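Local structure of tRNA delta(2)-isopentenylpyrophosphate transferase (Staphylococcus epidermidis ATCC 12228, 3D3Q) at residues 78-81 with 82-86; 105-108 with 109-113. The protein probably transfers a dimethylallyl group from dimethylallyl diphosphate to the adenine at position 37 of tRNAs that read codons beginning with uridine. All blocks are in the same frame, centred on the assembly; numbering follows the deposited sequence.

Interaction 1 of 2, residues 78-81 with 82-86; sequences AYEF and KKRAE
Ala85 lays its methyl over one face of the Phe81 ring: CB sits 4.2 Å from the ring centroid of Phe81, 25° off the ring normal, in a CH-pi contact between residues one helical turn apart. Lys83 CB lies over one face of the Tyr79 ring, displaced toward its rim, 4.2 Å from Tyr79 CZ. Lys82 approaches that same ring obliquely, with its CD 4.0 Å from Tyr79 CD2. The third flat group, the guanidinium of Arg84, is met at its edge. Glu80 OE1 lies close to the guanidinium plane and takes both Arg84 NE and Arg84 NH2 at 2.8 Å, a side-on salt bridge in which a single oxygen receives both N-H groups. The carboxylate stands almost perpendicular to the guanidinium, the planes 80° apart, and NE reaches OE1 from above the carboxylate plane while NH2 comes nearly in line with its C-O bond. A bend at chi2 of Glu80 (50°) swings the carboxylate round to Arg84, whose own chain runs extended from CG to NE. Beneath the side chains, Lys83 N donates a hydrogen bond to Tyr79 O at 2.8 Å and Ala85 N donates one to Phe81 O at 2.7 Å. Phe81 is buried and also touches Met66 and Phe76, whereas Tyr79 and Lys83 lie on the exposed side. Glu80 N is hydrogen-bonded to Ser77 OG in the first turn. These are the i to i+3 and i to i+4 contacts of an amphipathic alpha-helix, here the opening turns of helix 78-94, with a partly exposed Glu-Arg salt bridge spaced i to i+4.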
loop_
_atom_site.group_PDB
_atom_site.type_symbol
_atom_site.label_atom_id
_atom_site.label_comp_id
_atom_site.label_asym_id
_atom_site.label_seq_id
_atom_site.Cartn_x
_atom_site.Cartn_y
_atom_site.Cartn_z
ATOM N N ALA A 78 -12.839 5.977 1.074
ATOM C CA ALA A 78 -12.553 4.760 0.351
ATOM C C ALA A 78 -13.531 4.546 -0.829
ATOM O O ALA A 78 -13.088 4.269 -1.935
ATOM C CB ALA A 78 -12.581 3.560 1.305
ATOM N N TYR A 79 -14.844 4.682 -0.624
ATOM C CA TYR A 79 -15.769 4.470 -1.737
ATOM C C TYR A 79 -15.673 5.577 -2.767
ATOM O O TYR A 79 -15.734 5.316 -3.970
ATOM C CB TYR A 79 -17.234 4.338 -1.270
ATOM C CG TYR A 79 -18.253 4.236 -2.417
ATOM C CD1 TYR A 79 -19.098 5.318 -2.726
ATOM C CD2 TYR A 79 -18.339 3.080 -3.219
ATOM C CE1 TYR A 79 -20.002 5.259 -3.808
ATOM C CE2 TYR A 79 -19.242 3.009 -4.312
ATOM C CZ TYR A 79 -20.066 4.102 -4.598
ATOM O OH TYR A 79 -20.955 4.054 -5.663
ATOM N N GLU A 80 -15.527 6.813 -2.310
ATOM C CA GLU A 80 -15.418 7.928 -3.240
ATOM C C GLU A 80 -14.343 7.569 -4.275
ATOM O O GLU A 80 -14.540 7.752 -5.477
ATOM C CB GLU A 80 -15.058 9.219 -2.480
ATOM C CG GLU A 80 -14.929 10.468 -3.351
ATOM C CD GLU A 80 -16.112 10.693 -4.285
ATOM O OE1 GLU A 80 -16.072 11.688 -5.045
ATOM O OE2 GLU A 80 -17.076 9.892 -4.268
ATOM N N PHE A 81 -13.231 7.017 -3.789
ATOM C CA PHE A 81 -12.099 6.594 -4.620
ATOM C C PHE A 81 -12.523 5.462 -5.557
ATOM O O PHE A 81 -12.144 5.433 -6.731
ATOM C CB PHE A 81 -10.939 6.141 -3.706
ATOM C CG PHE A 81 -9.900 5.288 -4.395
ATOM C CD1 PHE A 81 -9.155 5.788 -5.450
ATOM C CD2 PHE A 81 -9.694 3.969 -4.005
ATOM C CE1 PHE A 81 -8.234 4.992 -6.108
ATOM C CE2 PHE A 81 -8.770 3.166 -4.662
ATOM C CZ PHE A 81 -8.044 3.679 -5.712
ATOM N N LYS A 82 -13.324 4.538 -5.032
ATOM C CA LYS A 82 -13.809 3.395 -5.807
ATOM C C LYS A 82 -14.717 3.821 -6.963
ATOM O O LYS A 82 -14.583 3.336 -8.088
ATOM C CB LYS A 82 -14.566 2.420 -4.892
ATOM C CG LYS A 82 -15.064 1.170 -5.587
ATOM C CD LYS A 82 -15.886 0.311 -4.652
ATOM C CE LYS A 82 -16.508 -0.847 -5.420
ATOM N NZ LYS A 82 -16.937 -1.980 -4.538
ATOM N N LYS A 83 -15.639 4.732 -6.675
ATOM C CA LYS A 83 -16.562 5.218 -7.687
ATOM C C LYS A 83 -15.802 5.833 -8.852
ATOM O O LYS A 83 -16.056 5.490 -10.013
ATOM C CB LYS A 83 -17.516 6.254 -7.086
ATOM C CG LYS A 83 -18.488 6.819 -8.094
ATOM C CD LYS A 83 -19.485 7.779 -7.471
ATOM C CE LYS A 83 -20.570 8.139 -8.490
ATOM N NZ LYS A 83 -21.626 9.043 -7.944
ATOM N N ARG A 84 -14.869 6.737 -8.535
ATOM C CA ARG A 84 -14.040 7.434 -9.549
ATOM C C ARG A 84 -13.026 6.516 -10.234
ATOM O O ARG A 84 -12.816 6.611 -11.440
ATOM C CB ARG A 84 -13.279 8.614 -8.924
ATOM C CG ARG A 84 -14.151 9.636 -8.253
ATOM C CD ARG A 84 -13.374 10.906 -7.940
ATOM N NE ARG A 84 -14.184 11.829 -7.147
ATOM C CZ ARG A 84 -14.363 13.116 -7.428
ATOM N NH1 ARG A 84 -13.784 13.659 -8.495
ATOM N NH2 ARG A 84 -15.139 13.854 -6.642
ATOM N N ALA A 85 -12.400 5.640 -9.454
ATOM C CA ALA A 85 -11.431 4.717 -10.002
ATOM C C ALA A 85 -12.077 3.716 -10.971
ATOM O O ALA A 85 -11.523 3.454 -12.031
ATOM C CB ALA A 85 -10.704 3.990 -8.878
ATOM N N GLU A 86 -13.245 3.168 -10.628
ATOM C CA GLU A 86 -13.909 2.202 -11.511
ATOM C C GLU A 86 -14.214 2.806 -12.868
ATOM O O GLU A 86 -14.104 2.132 -13.886
ATOM C CB GLU A 86 -15.222 1.681 -10.899
ATOM C CG GLU A 86 -15.075 0.952 -9.568
ATOM C CD GLU A 86 -16.388 0.373 -9.038
ATOM O OE1 GLU A 86 -16.879 -0.624 -9.614
ATOM O OE2 GLU A 86 -16.942 0.917 -8.049
#

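Interaction 2 of 2, residues 105-108 with 109-113; sequences TGLY and IQSLL
The short helix 106-113 begins here, with Thr105 at its N-cap position; Thr105 probably also interacts with the substrate tRNA. Its carbonyl takes the first bond of the helix, Ile109 N to Thr105 O at 2.8 Å, and Gly106 O receives Gln110 N in the next, at 2.9 Å. The distinctive feature is Leu107 O, which accepts twice from Ser111: from the backbone N at 2.8 Å and from the hydroxyl OG at 2.7 Å. The amide comes almost straight at the oxygen, whereas OG arrives from above the carbonyl plane, 59° out of it. With chi1 at -55°, Ser111 OG is set beside its own backbone N, from where it can reach back one turn. Gln110 places CB and CG 3.6 Å from Gly106 O, and its NE2 makes a weak hydrogen bond to Tyr116 OH. Ile109 touches Phe284 and Gln110 touches Trp283, both of helix 262-286. The double acceptance at Leu107 O means that Ser111 spends its hydroxyl hydrogen on a carbonyl of its own helix, and the shared carbonyl would probably be somewhat polarised by having two donors.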
loop_
_atom_site.group_PDB
_atom_site.type_symbol
_atom_site.label_atom_id
_atom_site.label_comp_id
_atom_site.label_asym_id
_atom_site.label_seq_id
_atom_site.Cartn_x
_atom_site.Cartn_y
_atom_site.Cartn_z
ATOM N N THR A 105 -3.982 2.634 0.151
ATOM C CA THR A 105 -3.898 1.931 1.427
ATOM C C THR A 105 -4.717 0.634 1.369
ATOM O O THR A 105 -5.438 0.400 0.402
ATOM C CB THR A 105 -4.433 2.811 2.590
ATOM O OG1 THR A 105 -5.753 3.285 2.282
ATOM C CG2 THR A 105 -3.501 3.989 2.842
ATOM N N GLY A 106 -4.609 -0.198 2.402
ATOM C CA GLY A 106 -5.356 -1.441 2.433
ATOM C C GLY A 106 -6.835 -1.237 2.144
ATOM O O GLY A 106 -7.379 -1.851 1.230
ATOM N N LEU A 107 -7.497 -0.381 2.915
ATOM C CA LEU A 107 -8.907 -0.141 2.676
ATOM C C LEU A 107 -9.156 0.229 1.221
ATOM O O LEU A 107 -9.783 -0.533 0.491
ATOM C CB LEU A 107 -9.442 0.969 3.578
ATOM C CG LEU A 107 -10.041 0.592 4.942
ATOM C CD1 LEU A 107 -10.342 1.884 5.698
ATOM C CD2 LEU A 107 -11.315 -0.233 4.767
ATOM N N TYR A 108 -8.644 1.382 0.795
ATOM C CA TYR A 108 -8.822 1.855 -0.577
ATOM C C TYR A 108 -8.538 0.814 -1.641
ATOM O O TYR A 108 -9.194 0.795 -2.671
ATOM C CB TYR A 108 -7.935 3.069 -0.850
ATOM C CG TYR A 108 -8.331 4.318 -0.106
ATOM C CD1 TYR A 108 -8.772 5.444 -0.797
ATOM C CD2 TYR A 108 -8.262 4.373 1.295
ATOM C CE1 TYR A 108 -9.141 6.601 -0.120
ATOM C CE2 TYR A 108 -8.629 5.524 1.990
ATOM C CZ TYR A 108 -9.070 6.640 1.271
ATOM O OH TYR A 108 -9.445 7.788 1.942
ATOM N N ILE A 109 -7.557 -0.046 -1.405
ATOM C CA ILE A 109 -7.224 -1.042 -2.395
ATOM C C ILE A 109 -8.147 -2.245 -2.410
ATOM O O ILE A 109 -8.587 -2.668 -3.474
ATOM C CB ILE A 109 -5.783 -1.514 -2.234
ATOM C CG1 ILE A 109 -4.845 -0.333 -2.408
ATOM C CG2 ILE A 109 -5.456 -2.570 -3.273
ATOM C CD1 ILE A 109 -5.006 0.395 -3.746
ATOM N N GLN A 110 -8.451 -2.813 -1.250
ATOM C CA GLN A 110 -9.334 -3.964 -1.256
ATOM C C GLN A 110 -10.760 -3.553 -1.619
ATOM O O GLN A 110 -11.470 -4.267 -2.338
ATOM C CB GLN A 110 -9.311 -4.702 0.092
ATOM C CG GLN A 110 -10.182 -4.131 1.188
ATOM C CD GLN A 110 -10.427 -5.144 2.303
ATOM O OE1 GLN A 110 -11.038 -4.822 3.324
ATOM N NE2 GLN A 110 -9.955 -6.378 2.106
ATOM N N SER A 111 -11.174 -2.387 -1.147
ATOM C CA SER A 111 -12.520 -1.905 -1.437
ATOM C C SER A 111 -12.720 -1.844 -2.949
ATOM O O SER A 111 -13.824 -2.054 -3.455
ATOM C CB SER A 111 -12.726 -0.520 -0.807
ATOM O OG SER A 111 -12.454 -0.551 0.584
ATOM N N LEU A 112 -11.627 -1.579 -3.657
ATOM C CA LEU A 112 -11.634 -1.482 -5.114
ATOM C C LEU A 112 -11.471 -2.823 -5.805
ATOM O O LEU A 112 -11.953 -3.019 -6.917
ATOM C CB LEU A 112 -10.505 -0.551 -5.583
ATOM C CG LEU A 112 -10.125 -0.548 -7.069
ATOM C CD1 LEU A 112 -11.308 -0.126 -7.940
ATOM C CD2 LEU A 112 -8.951 0.381 -7.262
ATOM N N LEU A 113 -10.779 -3.742 -5.152
ATOM C CA LEU A 113 -10.539 -5.045 -5.749
ATOM C C LEU A 113 -11.663 -6.051 -5.545
ATOM O O LEU A 113 -11.978 -6.823 -6.448
ATOM C CB LEU A 113 -9.228 -5.624 -5.209
ATOM C CG LEU A 113 -7.996 -4.762 -5.510
ATOM C CD1 LEU A 113 -6.780 -5.364 -4.844
ATOM C CD2 LEU A 113 -7.794 -4.665 -7.016
#

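Along the chain, interaction 1 in helix 78-94 comes before interaction 2 in helix 106-113, with strand 98-102 of the parallel sheet between them. That strand lies between strands 33-37 and 8-13, consistent with a P-loop NTPase-like core. The centres of the two contacts are about 10 Å apart and the helices touch directly: Phe81 CZ packs 3.8 Å from Leu112 CD2, and Lys82 NZ makes a weak hydrogen bond to Ser111 O. The start of each helix lies toward the probable substrate site: the side chain of Ala78 is about 7 Å from that of Thr105, which is itself about 8 Å from that of Lys20 in the predicted ATP-binding loop.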